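Long-range contacts in DNA alpha-glucosyltransferase (Enterobacteria phage T4, PDB 1XV5), which belongs to the GT-B clan of glycosyltransferases, with two parallel-sheet, Rossmann-like domains, and is modelled here with uridine-5'-diphosphate: residues A[20-24]-A[79-83]; A[84-89]-A[123-128]; A[141-146]-A[300-305]. All blocks are in the same frame, centred on the assembly; numbering follows the deposited sequence.

Contact 1 of 3, residues A[20-24]-A[79-83]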
ATOM      1  N   PHE A  20       5.641   3.494   0.586  1.00 13.19           N
ATOM      2  CA  PHE A  20       5.338   4.909   0.748  1.00 13.97           C
ATOM      3  C   PHE A  20       6.596   5.670   1.154  1.00 14.85           C
ATOM      4  O   PHE A  20       6.917   6.706   0.582  1.00 14.70           O
ATOM      5  CB  PHE A  20       4.267   5.104   1.824  1.00 13.31           C
ATOM      6  CG  PHE A  20       3.986   6.545   2.142  1.00 14.60           C
ATOM      7  CD1 PHE A  20       3.129   7.296   1.346  1.00 13.62           C
ATOM      8  CD2 PHE A  20       4.592   7.157   3.238  1.00 14.78           C
ATOM      9  CE1 PHE A  20       2.876   8.633   1.632  1.00 15.30           C
ATOM     10  CE2 PHE A  20       4.346   8.501   3.536  1.00 16.77           C
ATOM     11  CZ  PHE A  20       3.489   9.239   2.735  1.00 17.52           C
ATOM     12  N   SER A  21       7.307   5.143   2.146  1.00 15.41           N
ATOM     13  CA  SER A  21       8.518   5.795   2.627  1.00 15.84           C
ATOM     14  C   SER A  21       9.563   5.980   1.530  1.00 15.44           C
ATOM     15  O   SER A  21      10.237   7.008   1.479  1.00 15.93           O
ATOM     16  CB  SER A  21       9.111   5.001   3.793  1.00 14.15           C
ATOM     17  OG  SER A  21       8.224   5.012   4.902  1.00 16.03           O
ATOM     18  N   LEU A  22       9.694   4.992   0.650  1.00 15.71           N
ATOM     19  CA  LEU A  22      10.666   5.077  -0.432  1.00 16.25           C
ATOM     20  C   LEU A  22      10.221   6.072  -1.500  1.00 17.02           C
ATOM     21  O   LEU A  22      11.034   6.832  -2.029  1.00 16.52           O
ATOM     22  CB  LEU A  22      10.892   3.693  -1.047  1.00 16.65           C
ATOM     23  CG  LEU A  22      11.463   2.645  -0.080  1.00 20.19           C
ATOM     24  CD1 LEU A  22      11.633   1.311  -0.793  1.00 19.78           C
ATOM     25  CD2 LEU A  22      12.801   3.126   0.465  1.00 20.78           C
ATOM     26  N   GLU A  23       8.929   6.070  -1.815  1.00 15.12           N
ATOM     27  CA  GLU A  23       8.390   6.995  -2.809  1.00 14.77           C
ATOM     28  C   GLU A  23       8.463   8.415  -2.256  1.00 15.50           C
ATOM     29  O   GLU A  23       8.693   9.371  -2.997  1.00 15.79           O
ATOM     30  CB  GLU A  23       6.938   6.630  -3.140  1.00 16.32           C
ATOM     31  CG  GLU A  23       6.804   5.321  -3.896  1.00 15.38           C
ATOM     32  CD  GLU A  23       7.257   5.431  -5.342  1.00 16.42           C
ATOM     33  OE1 GLU A  23       7.547   4.385  -5.956  1.00 15.75           O
ATOM     34  OE2 GLU A  23       7.312   6.561  -5.873  1.00 16.73           O
ATOM     35  N   GLN A  24       8.260   8.540  -0.946  1.00 15.12           N
ATOM     36  CA  GLN A  24       8.316   9.828  -0.267  1.00 16.25           C
ATOM     37  C   GLN A  24       9.742  10.365  -0.365  1.00 16.64           C
ATOM     38  O   GLN A  24       9.957  11.533  -0.685  1.00 14.68           O
ATOM     39  CB  GLN A  24       7.917   9.656   1.199  1.00 15.84           C
ATOM     40  CG  GLN A  24       7.722  10.946   1.980  1.00 13.68           C
ATOM     41  CD  GLN A  24       7.010  10.700   3.297  1.00 14.26           C
ATOM     42  OE1 GLN A  24       6.089  11.428   3.669  1.00 16.40           O
ATOM     43  NE2 GLN A  24       7.435   9.666   4.009  1.00 12.20           N
ATOM     44  N   LEU A  79      10.530  15.879  10.562  1.00 18.41           N
ATOM     45  CA  LEU A  79      10.636  14.461  10.886  1.00 19.46           C
ATOM     46  C   LEU A  79       9.312  13.802  10.527  1.00 18.06           C
ATOM     47  O   LEU A  79       8.260  14.200  11.027  1.00 18.54           O
ATOM     48  CB  LEU A  79      10.911  14.262  12.380  1.00 18.91           C
ATOM     49  CG  LEU A  79      10.889  12.804  12.849  1.00 18.77           C
ATOM     50  CD1 LEU A  79      12.009  12.027  12.176  1.00 20.64           C
ATOM     51  CD2 LEU A  79      11.043  12.750  14.365  1.00 20.82           C
ATOM     52  N   ILE A  80       9.369  12.801   9.659  1.00 19.05           N
ATOM     53  CA  ILE A  80       8.166  12.105   9.239  1.00 18.93           C
ATOM     54  C   ILE A  80       8.147  10.701   9.818  1.00 18.15           C
ATOM     55  O   ILE A  80       8.992   9.873   9.492  1.00 21.14           O
ATOM     56  CB  ILE A  80       8.079  12.031   7.704  1.00 19.65           C
ATOM     57  CG1 ILE A  80       8.116  13.448   7.122  1.00 19.65           C
ATOM     58  CG2 ILE A  80       6.793  11.317   7.288  1.00 18.32           C
ATOM     59  CD1 ILE A  80       8.125  13.499   5.610  1.00 17.71           C
ATOM     60  N   ILE A  81       7.184  10.446  10.693  1.00 17.44           N
ATOM     61  CA  ILE A  81       7.060   9.143  11.323  1.00 17.16           C
ATOM     62  C   ILE A  81       5.944   8.356  10.645  1.00 16.90           C
ATOM     63  O   ILE A  81       4.761   8.678  10.789  1.00 18.79           O
ATOM     64  CB  ILE A  81       6.765   9.295  12.823  1.00 17.22           C
ATOM     65  CG1 ILE A  81       7.847  10.171  13.464  1.00 19.93           C
ATOM     66  CG2 ILE A  81       6.731   7.926  13.487  1.00 16.12           C
ATOM     67  CD1 ILE A  81       7.688  10.364  14.963  1.00 21.26           C
ATOM     68  N   ASN A  82       6.330   7.327   9.899  1.00 16.65           N
ATOM     69  CA  ASN A  82       5.364   6.512   9.174  1.00 16.42           C
ATOM     70  C   ASN A  82       4.913   5.242   9.882  1.00 17.05           C
ATOM     71  O   ASN A  82       3.982   4.578   9.431  1.00 17.16           O
ATOM     72  CB  ASN A  82       5.908   6.172   7.784  1.00 15.70           C
ATOM     73  CG  ASN A  82       5.927   7.376   6.863  1.00 16.25           C
ATOM     74  OD1 ASN A  82       4.978   8.156   6.833  1.00 17.61           O
ATOM     75  ND2 ASN A  82       7.000   7.524   6.098  1.00 15.94           N
ATOM     76  N   SER A  83       5.565   4.900  10.988  1.00 17.29           N
ATOM     77  CA  SER A  83       5.183   3.719  11.749  1.00 17.29           C
ATOM     78  C   SER A  83       5.792   3.774  13.144  1.00 18.06           C
ATOM     79  O   SER A  83       6.800   4.448  13.362  1.00 19.76           O
ATOM     80  CB  SER A  83       5.631   2.436  11.034  1.00 16.76           C
ATOM     81  OG  SER A  83       7.040   2.364  10.919  1.00 17.57           O
TER
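The phenyl ring of Phe-20 overlaps the side-chain amide of Asn-82, its CE2 lying 3.9 Å from Asn-82 CG. Ring and amide planes stand 86° apart, and the amide meets the CD2-CE2 side of the ring, the two side chains crossing at about a right angle. Phe-20 reaches the strand because its CB already points that way and its CG is anti to the backbone N (chi1 175°), which carries the ring out from the helix.

One residue further on, Ser-21 stands over the base of the same asparagine. Its OG is 3.9 Å from Asn-82 CB, while the hydroxyl is also hydrogen-bonded to Val-17 O one turn back in the helix. The CA atoms of Ser-21 and Asn-82 are 7.3 Å apart, the closest CA pair between the two segments.

Gln-24, a turn beyond Phe-20, sends an extended chain toward Ile-80. Its CD sits 3.8 Å from Ile-80 CD1 and 4.0 Å from Ile-80 CG2, so two methyls of the isoleucine meet the amide while the two side chains come from opposite directions. The amide of Gln-24 is also nearly coplanar with that of Asn-82. Asn-82 is thus met by three helix residues, Phe-20, Ser-21 and Gln-24.

All five touching residues are buried. The segment axes run 10.5 Å apart at 156°, the nearly antiparallel helix-on-strand packing of a Rossmann-like domain. Strand 78-83 lies between strands 3-8 and 109-114, pairing through Ile-80 with the first and through Leu-79 and Ile-81 with the second. Helix 17-30 covers this part of the sheet, touching Ile-6 and Tyr-113, and helix 388-399 closes over Phe-20 and Gln-24 with Phe-392.

Contact 2 of 3, residues A[84-89]-A[123-128]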
ATOM      1  N   VAL A  84       5.170   3.072  14.083  1.00 19.52           N
ATOM      2  CA  VAL A  84       5.648   3.035  15.462  1.00 21.39           C
ATOM      3  C   VAL A  84       5.912   1.584  15.867  1.00 21.76           C
ATOM      4  O   VAL A  84       5.473   0.657  15.189  1.00 21.44           O
ATOM      5  CB  VAL A  84       4.615   3.669  16.429  1.00 20.79           C
ATOM      6  CG1 VAL A  84       4.300   5.097  15.986  1.00 22.49           C
ATOM      7  CG2 VAL A  84       3.343   2.826  16.475  1.00 22.57           C
ATOM      8  N   PRO A  85       6.634   1.367  16.979  1.00 22.80           N
ATOM      9  CA  PRO A  85       6.940   0.009  17.442  1.00 23.59           C
ATOM     10  C   PRO A  85       5.723  -0.907  17.583  1.00 24.83           C
ATOM     11  O   PRO A  85       4.642  -0.464  17.967  1.00 25.56           O
ATOM     12  CB  PRO A  85       7.633   0.254  18.783  1.00 24.26           C
ATOM     13  CG  PRO A  85       8.312   1.573  18.569  1.00 21.92           C
ATOM     14  CD  PRO A  85       7.236   2.372  17.873  1.00 22.84           C
ATOM     15  N   ALA A  86       5.912  -2.187  17.273  1.00 26.63           N
ATOM     16  CA  ALA A  86       4.842  -3.175  17.373  1.00 27.73           C
ATOM     17  C   ALA A  86       4.694  -3.637  18.821  1.00 29.22           C
ATOM     18  O   ALA A  86       5.616  -3.498  19.624  1.00 28.93           O
ATOM     19  CB  ALA A  86       5.144  -4.365  16.473  1.00 27.41           C
ATOM     20  N   THR A  87       3.533  -4.197  19.147  1.00 31.01           N
ATOM     21  CA  THR A  87       3.261  -4.662  20.503  1.00 33.53           C
ATOM     22  C   THR A  87       4.158  -5.805  20.979  1.00 34.68           C
ATOM     23  O   THR A  87       4.126  -6.167  22.155  1.00 36.08           O
ATOM     24  CB  THR A  87       1.795  -5.117  20.646  1.00 33.11           C
ATOM     25  OG1 THR A  87       1.502  -6.102  19.648  1.00 35.19           O
ATOM     26  CG2 THR A  87       0.850  -3.937  20.484  1.00 33.82           C
ATOM     27  N   SER A  88       4.967  -6.361  20.082  1.00 35.84           N
ATOM     28  CA  SER A  88       5.837  -7.478  20.448  1.00 36.20           C
ATOM     29  C   SER A  88       7.280  -7.109  20.793  1.00 36.21           C
ATOM     30  O   SER A  88       8.084  -7.984  21.115  1.00 37.00           O
ATOM     31  CB  SER A  88       5.842  -8.518  19.326  1.00 37.33           C
ATOM     32  OG  SER A  88       6.340  -7.966  18.120  1.00 38.82           O
ATOM     33  N   VAL A  89       7.618  -5.826  20.731  1.00 34.37           N
ATOM     34  CA  VAL A  89       8.981  -5.408  21.038  1.00 34.61           C
ATOM     35  C   VAL A  89       9.260  -5.430  22.539  1.00 35.49           C
ATOM     36  O   VAL A  89       8.340  -5.350  23.352  1.00 35.39           O
ATOM     37  CB  VAL A  89       9.265  -3.984  20.516  1.00 34.45           C
ATOM     38  CG1 VAL A  89       9.033  -3.928  19.014  1.00 33.51           C
ATOM     39  CG2 VAL A  89       8.384  -2.980  21.239  1.00 32.91           C
ATOM     40  N   ARG A 123      -4.338  -1.126  16.908  1.00 29.97           N
ATOM     41  CA  ARG A 123      -4.030  -1.437  18.301  1.00 31.10           C
ATOM     42  C   ARG A 123      -2.784  -2.302  18.463  1.00 32.39           C
ATOM     43  O   ARG A 123      -2.311  -2.512  19.580  1.00 32.98           O
ATOM     44  CB  ARG A 123      -5.226  -2.106  18.988  1.00 31.01           C
ATOM     45  CG  ARG A 123      -6.409  -1.173  19.188  1.00 31.36           C
ATOM     46  CD  ARG A 123      -7.307  -1.634  20.330  1.00 32.16           C
ATOM     47  NE  ARG A 123      -8.386  -0.682  20.580  1.00 30.21           N
ATOM     48  CZ  ARG A 123      -9.608  -0.778  20.065  1.00 29.51           C
ATOM     49  NH1 ARG A 123     -10.520   0.142  20.346  1.00 28.64           N
ATOM     50  NH2 ARG A 123      -9.925  -1.805  19.286  1.00 27.94           N
ATOM     51  N   ARG A 124      -2.253  -2.804  17.352  1.00 32.34           N
ATOM     52  CA  ARG A 124      -1.044  -3.619  17.397  1.00 33.15           C
ATOM     53  C   ARG A 124       0.165  -2.691  17.481  1.00 31.49           C
ATOM     54  O   ARG A 124       1.302  -3.110  17.265  1.00 32.78           O
ATOM     55  CB  ARG A 124      -0.922  -4.488  16.143  1.00 35.51           C
ATOM     56  CG  ARG A 124      -1.945  -5.600  16.030  1.00 39.84           C
ATOM     57  CD  ARG A 124      -1.692  -6.416  14.768  1.00 44.02           C
ATOM     58  NE  ARG A 124      -2.607  -7.545  14.625  1.00 47.38           N
ATOM     59  CZ  ARG A 124      -2.715  -8.537  15.502  1.00 48.54           C
ATOM     60  NH1 ARG A 124      -3.575  -9.523  15.287  1.00 48.12           N
ATOM     61  NH2 ARG A 124      -1.968  -8.542  16.598  1.00 50.27           N
ATOM     62  N   ASN A 125      -0.097  -1.426  17.796  1.00 29.69           N
ATOM     63  CA  ASN A 125       0.950  -0.416  17.910  1.00 27.58           C
ATOM     64  C   ASN A 125       1.225  -0.049  19.360  1.00 26.94           C
ATOM     65  O   ASN A 125       0.373  -0.220  20.228  1.00 28.17           O
ATOM     66  CB  ASN A 125       0.540   0.867  17.182  1.00 26.09           C
ATOM     67  CG  ASN A 125       0.476   0.696  15.685  1.00 24.38           C
ATOM     68  OD1 ASN A 125      -0.560   0.938  15.067  1.00 27.40           O
ATOM     69  ND2 ASN A 125       1.587   0.292  15.089  1.00 22.14           N
ATOM     70  N   LEU A 126       2.425   0.465  19.605  1.00 26.84           N
ATOM     71  CA  LEU A 126       2.822   0.914  20.932  1.00 26.44           C
ATOM     72  C   LEU A 126       3.349   2.334  20.779  1.00 25.86           C
ATOM     73  O   LEU A 126       4.126   2.616  19.866  1.00 25.45           O
ATOM     74  CB  LEU A 126       3.922   0.022  21.514  1.00 27.61           C
ATOM     75  CG  LEU A 126       3.538  -1.381  21.994  1.00 28.61           C
ATOM     76  CD1 LEU A 126       4.778  -2.096  22.513  1.00 28.18           C
ATOM     77  CD2 LEU A 126       2.489  -1.285  23.088  1.00 28.54           C
ATOM     78  N   GLY A 127       2.912   3.227  21.661  1.00 24.88           N
ATOM     79  CA  GLY A 127       3.368   4.603  21.604  1.00 24.85           C
ATOM     80  C   GLY A 127       2.741   5.455  20.514  1.00 24.60           C
ATOM     81  O   GLY A 127       3.252   6.527  20.196  1.00 24.41           O
ATOM     82  N   LEU A 128       1.637   4.994  19.935  1.00 24.31           N
ATOM     83  CA  LEU A 128       0.979   5.768  18.887  1.00 24.43           C
ATOM     84  C   LEU A 128       0.372   7.047  19.463  1.00 25.48           C
ATOM     85  O   LEU A 128       0.416   8.104  18.834  1.00 25.35           O
ATOM     86  CB  LEU A 128      -0.118   4.941  18.212  1.00 22.40           C
ATOM     87  CG  LEU A 128      -0.826   5.640  17.045  1.00 22.55           C
ATOM     88  CD1 LEU A 128       0.201   6.076  16.006  1.00 20.62           C
ATOM     89  CD2 LEU A 128      -1.845   4.697  16.426  1.00 22.43           C
TER
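Arg-123 O, where the second loop begins, meets the methyl CG2 of Thr-87 at 3.6 Å. From here the two loops join through a single antiparallel beta bridge, in which Ala-86 and Asn-125 form a non-hydrogen-bonded pair flanked by two backbone bonds; a type I turn from Ala-86 to Val-89 then leads the first loop away.

Arg-124 supplies the first bond: its O accepts from Thr-87 N at 3.1 Å, with the donor 47° out of the carbonyl plane. The same oxygen receives a CA-H...O contact from Ala-86.

Asn-125 approaches Val-84 with its aliphatic base, CB lying 3.5 Å from Val-84 CG2, and the two side chains cross at about a right angle.

Leu-126 makes the second bond, from its N to Pro-85 O at 2.9 Å, and the N sits nearly in line with the C=O (164°). With CG beside the backbone N (chi1 -73°), its isobutyl group lies against the turn: CG is 3.6 Å from Thr-87 CA, and CD1 is 3.9 Å from Val-89 CG2. Helix 91-103 adds Ile-94 to this patch.

Gly-127, with positive phi, is the N-cap of helix 128-134. Leu-128 opens that helix and touches Leu-151 and Trp-155 of helix 146-155; its CD1 rests 4.2 Å from Val-84 CG1.

Contact 3 of 3, residues A[141-146]-A[300-305]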
ATOM      1  N   HIS A 141      -5.903   7.920   6.020  1.00 12.66           N
ATOM      2  CA  HIS A 141      -6.521   7.558   4.745  1.00 14.15           C
ATOM      3  C   HIS A 141      -8.000   7.927   4.636  1.00 13.38           C
ATOM      4  O   HIS A 141      -8.546   7.978   3.533  1.00 14.53           O
ATOM      5  CB  HIS A 141      -6.391   6.052   4.497  1.00 14.50           C
ATOM      6  CG  HIS A 141      -5.026   5.614   4.067  1.00 13.91           C
ATOM      7  ND1 HIS A 141      -4.459   6.001   2.872  1.00 14.15           N
ATOM      8  CD2 HIS A 141      -4.131   4.788   4.659  1.00 14.91           C
ATOM      9  CE1 HIS A 141      -3.275   5.428   2.744  1.00 15.44           C
ATOM     10  NE2 HIS A 141      -3.052   4.687   3.814  1.00 14.52           N
ATOM     11  N   SER A 142      -8.655   8.180   5.765  1.00 14.23           N
ATOM     12  CA  SER A 142     -10.080   8.498   5.720  1.00 16.13           C
ATOM     13  C   SER A 142     -10.599   9.289   6.914  1.00 17.30           C
ATOM     14  O   SER A 142     -10.228   9.028   8.060  1.00 16.87           O
ATOM     15  CB  SER A 142     -10.883   7.200   5.587  1.00 14.96           C
ATOM     16  OG  SER A 142     -12.279   7.447   5.630  1.00 17.25           O
ATOM     17  N   ASP A 143     -11.468  10.258   6.637  1.00 18.14           N
ATOM     18  CA  ASP A 143     -12.056  11.072   7.692  1.00 20.24           C
ATOM     19  C   ASP A 143     -12.960  10.201   8.566  1.00 20.89           C
ATOM     20  O   ASP A 143     -13.192  10.512   9.735  1.00 21.58           O
ATOM     21  CB  ASP A 143     -12.897  12.214   7.101  1.00 23.51           C
ATOM     22  CG  ASP A 143     -12.077  13.194   6.276  1.00 27.23           C
ATOM     23  OD1 ASP A 143     -10.893  13.417   6.599  1.00 29.73           O
ATOM     24  OD2 ASP A 143     -12.628  13.763   5.307  1.00 30.18           O
ATOM     25  N   ASN A 144     -13.461   9.105   7.997  1.00 20.18           N
ATOM     26  CA  ASN A 144     -14.358   8.206   8.725  1.00 20.86           C
ATOM     27  C   ASN A 144     -13.722   6.891   9.162  1.00 20.57           C
ATOM     28  O   ASN A 144     -14.420   5.975   9.603  1.00 20.23           O
ATOM     29  CB  ASN A 144     -15.597   7.913   7.876  1.00 23.44           C
ATOM     30  CG  ASN A 144     -16.433   9.152   7.630  1.00 26.76           C
ATOM     31  OD1 ASN A 144     -16.935   9.767   8.568  1.00 29.38           O
ATOM     32  ND2 ASN A 144     -16.579   9.529   6.365  1.00 29.67           N
ATOM     33  N   GLY A 145     -12.402   6.798   9.049  1.00 18.72           N
ATOM     34  CA  GLY A 145     -11.714   5.583   9.447  1.00 19.02           C
ATOM     35  C   GLY A 145     -11.664   5.396  10.955  1.00 20.15           C
ATOM     36  O   GLY A 145     -12.037   6.288  11.715  1.00 20.26           O
ATOM     37  N   ASP A 146     -11.194   4.231  11.386  1.00 20.11           N
ATOM     38  CA  ASP A 146     -11.094   3.928  12.806  1.00 21.48           C
ATOM     39  C   ASP A 146     -10.115   4.854  13.520  1.00 21.78           C
ATOM     40  O   ASP A 146     -10.339   5.231  14.670  1.00 23.43           O
ATOM     41  CB  ASP A 146     -10.680   2.464  12.999  1.00 20.54           C
ATOM     42  CG  ASP A 146     -11.792   1.492  12.631  1.00 23.25           C
ATOM     43  OD1 ASP A 146     -11.513   0.282  12.503  1.00 23.03           O
ATOM     44  OD2 ASP A 146     -12.950   1.937  12.482  1.00 21.96           O
ATOM     45  N   LYS A 300     -16.152   2.973   5.142  1.00 17.37           N
ATOM     46  CA  LYS A 300     -15.613   3.898   6.141  1.00 18.39           C
ATOM     47  C   LYS A 300     -14.120   4.179   5.991  1.00 18.08           C
ATOM     48  O   LYS A 300     -13.651   5.258   6.352  1.00 16.95           O
ATOM     49  CB  LYS A 300     -15.872   3.356   7.547  1.00 20.51           C
ATOM     50  CG  LYS A 300     -15.181   2.030   7.808  1.00 24.28           C
ATOM     51  CD  LYS A 300     -15.695   1.346   9.066  1.00 31.08           C
ATOM     52  CE  LYS A 300     -15.262   2.063  10.322  1.00 31.62           C
ATOM     53  NZ  LYS A 300     -15.697   1.298  11.525  1.00 37.87           N
ATOM     54  N   TYR A 301     -13.379   3.204   5.469  1.00 17.19           N
ATOM     55  CA  TYR A 301     -11.934   3.338   5.302  1.00 16.44           C
ATOM     56  C   TYR A 301     -11.533   3.940   3.961  1.00 16.95           C
ATOM     57  O   TYR A 301     -10.357   4.222   3.736  1.00 15.48           O
ATOM     58  CB  TYR A 301     -11.260   1.967   5.421  1.00 17.72           C
ATOM     59  CG  TYR A 301     -11.561   1.233   6.703  1.00 17.34           C
ATOM     60  CD1 TYR A 301     -11.124   1.729   7.931  1.00 18.52           C
ATOM     61  CD2 TYR A 301     -12.302   0.049   6.694  1.00 18.37           C
ATOM     62  CE1 TYR A 301     -11.420   1.068   9.124  1.00 18.06           C
ATOM     63  CE2 TYR A 301     -12.606  -0.620   7.882  1.00 17.48           C
ATOM     64  CZ  TYR A 301     -12.163  -0.102   9.092  1.00 19.50           C
ATOM     65  OH  TYR A 301     -12.476  -0.744  10.272  1.00 17.89           O
ATOM     66  N   LEU A 302     -12.503   4.139   3.076  1.00 14.35           N
ATOM     67  CA  LEU A 302     -12.210   4.650   1.743  1.00 15.38           C
ATOM     68  C   LEU A 302     -12.621   6.090   1.470  1.00 15.73           C
ATOM     69  O   LEU A 302     -13.784   6.454   1.640  1.00 16.11           O
ATOM     70  CB  LEU A 302     -12.867   3.734   0.703  1.00 14.30           C
ATOM     71  CG  LEU A 302     -12.423   2.265   0.759  1.00 15.48           C
ATOM     72  CD1 LEU A 302     -13.323   1.410  -0.125  1.00 17.50           C
ATOM     73  CD2 LEU A 302     -10.968   2.146   0.315  1.00 16.62           C
ATOM     74  N   GLN A 303     -11.659   6.899   1.032  1.00 14.75           N
ATOM     75  CA  GLN A 303     -11.915   8.294   0.693  1.00 15.18           C
ATOM     76  C   GLN A 303     -11.356   8.547  -0.709  1.00 15.52           C
ATOM     77  O   GLN A 303     -12.119   8.605  -1.675  1.00 16.06           O
ATOM     78  CB  GLN A 303     -11.273   9.239   1.723  1.00 15.76           C
ATOM     79  CG  GLN A 303     -11.774  10.684   1.617  1.00 16.92           C
ATOM     80  CD  GLN A 303     -11.603  11.468   2.910  1.00 18.19           C
ATOM     81  OE1 GLN A 303     -11.852  10.948   3.998  1.00 19.26           O
ATOM     82  NE2 GLN A 303     -11.201  12.733   2.795  1.00 16.32           N
ATOM     83  N   ARG A 304     -10.034   8.675  -0.827  1.00 14.88           N
ATOM     84  CA  ARG A 304      -9.391   8.894  -2.129  1.00 14.13           C
ATOM     85  C   ARG A 304      -8.237   7.921  -2.364  1.00 12.72           C
ATOM     86  O   ARG A 304      -7.718   7.826  -3.466  1.00 14.32           O
ATOM     87  CB  ARG A 304      -8.795  10.310  -2.233  1.00 13.62           C
ATOM     88  CG  ARG A 304      -9.783  11.469  -2.237  1.00 13.49           C
ATOM     89  CD  ARG A 304      -9.025  12.798  -2.365  1.00 13.44           C
ATOM     90  NE  ARG A 304      -8.105  13.007  -1.246  1.00 14.96           N
ATOM     91  CZ  ARG A 304      -7.110  13.892  -1.242  1.00 16.88           C
ATOM     92  NH1 ARG A 304      -6.324  14.006  -0.177  1.00 13.42           N
ATOM     93  NH2 ARG A 304      -6.894  14.658  -2.303  1.00 16.29           N
ATOM     94  N   SER A 305      -7.840   7.192  -1.330  1.00 12.22           N
ATOM     95  CA  SER A 305      -6.693   6.304  -1.453  1.00 12.41           C
ATOM     96  C   SER A 305      -6.822   4.938  -2.115  1.00 13.31           C
ATOM     97  O   SER A 305      -7.540   4.063  -1.625  1.00 12.20           O
ATOM     98  CB  SER A 305      -6.065   6.089  -0.072  1.00 13.48           C
ATOM     99  OG  SER A 305      -5.740   7.320   0.546  1.00 13.19           O
TER
HETATM  100  O   HOH W   1      -7.692   9.238   0.837  1.00 13.15           O
HETATM  101  O   HOH W   2      -8.906   6.477   1.266  1.00 14.61           O
HETATM  102  O   HOH W   3     -14.416   9.406   4.675  1.00 34.97           O
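Gln-303 CB packs on the backbone oxygen of His-141, 3.5 Å away. The contact joins the two domains of the GT-B fold: the type I turn from Ser-142 to Gly-145, before helix 146-155 of the first domain, meets a loop that follows strand 288-293 of the second. CG, anti to the backbone N (chi1 -166°), starts an extended chain that brings CD to 3.5 Å from Asp-143 OD2. At the tip the amide uses both ends. OE1 accepts from Asp-143 N at 2.8 Å in a nearly straight bond (167°) and also accepts a hydrogen bond from water 3, whereas NE2 gives a weak bond to Asp-143 OD2; the amide and carboxylate planes are 62° apart.

Ser-142 OG is gripped three ways: it donates to Lys-300 O at 2.7 Å and accepts from Asn-144 N, closing an ST turn, and from water 3. Toward the Ser-305 end, water 2 donates to His-141 O and accepts from Gln-303 N and Ser-305 N, while water 1 lies between His-141 O and Arg-304 N. The imidazole of His-141 shares a hydrogen bond with Ser-305 OG, which lies in the ring plane 3.0 Å from ND1, and its NE2 is hydrogen-bonded to a glycerol.

At the other end Asp-146 divides its carboxylate. Its OD2 uses the syn lone pair for a salt bridge to Lys-300 NZ (3.0 Å); the CG of this lysine lies over the Tyr-301 ring. Its OD1, also held by Val-119 N, accepts a hydrogen bond from Tyr-301 OH at 2.6 Å from above the carboxylate plane.

Contacts 1 and 2 follow one another without a gap, strand 78-83 running straight into the loop 84-89, and their centres are about 17 Å apart; both lie within the first domain. Contact 3 instead joins that domain to the second. Its centre is about 19 Å from that of contact 1 and 21 Å from that of contact 2, yet its nearest atoms come within about 7 Å of each. The side chains of Phe-20 in contact 1 and His-141 in contact 3 lie about 8 and 7 Å from uridine-5'-diphosphate, each also close to bound glycerol. Contact 2 is more remote, with the side chain of Arg-124 about 12 Å from the nucleotide.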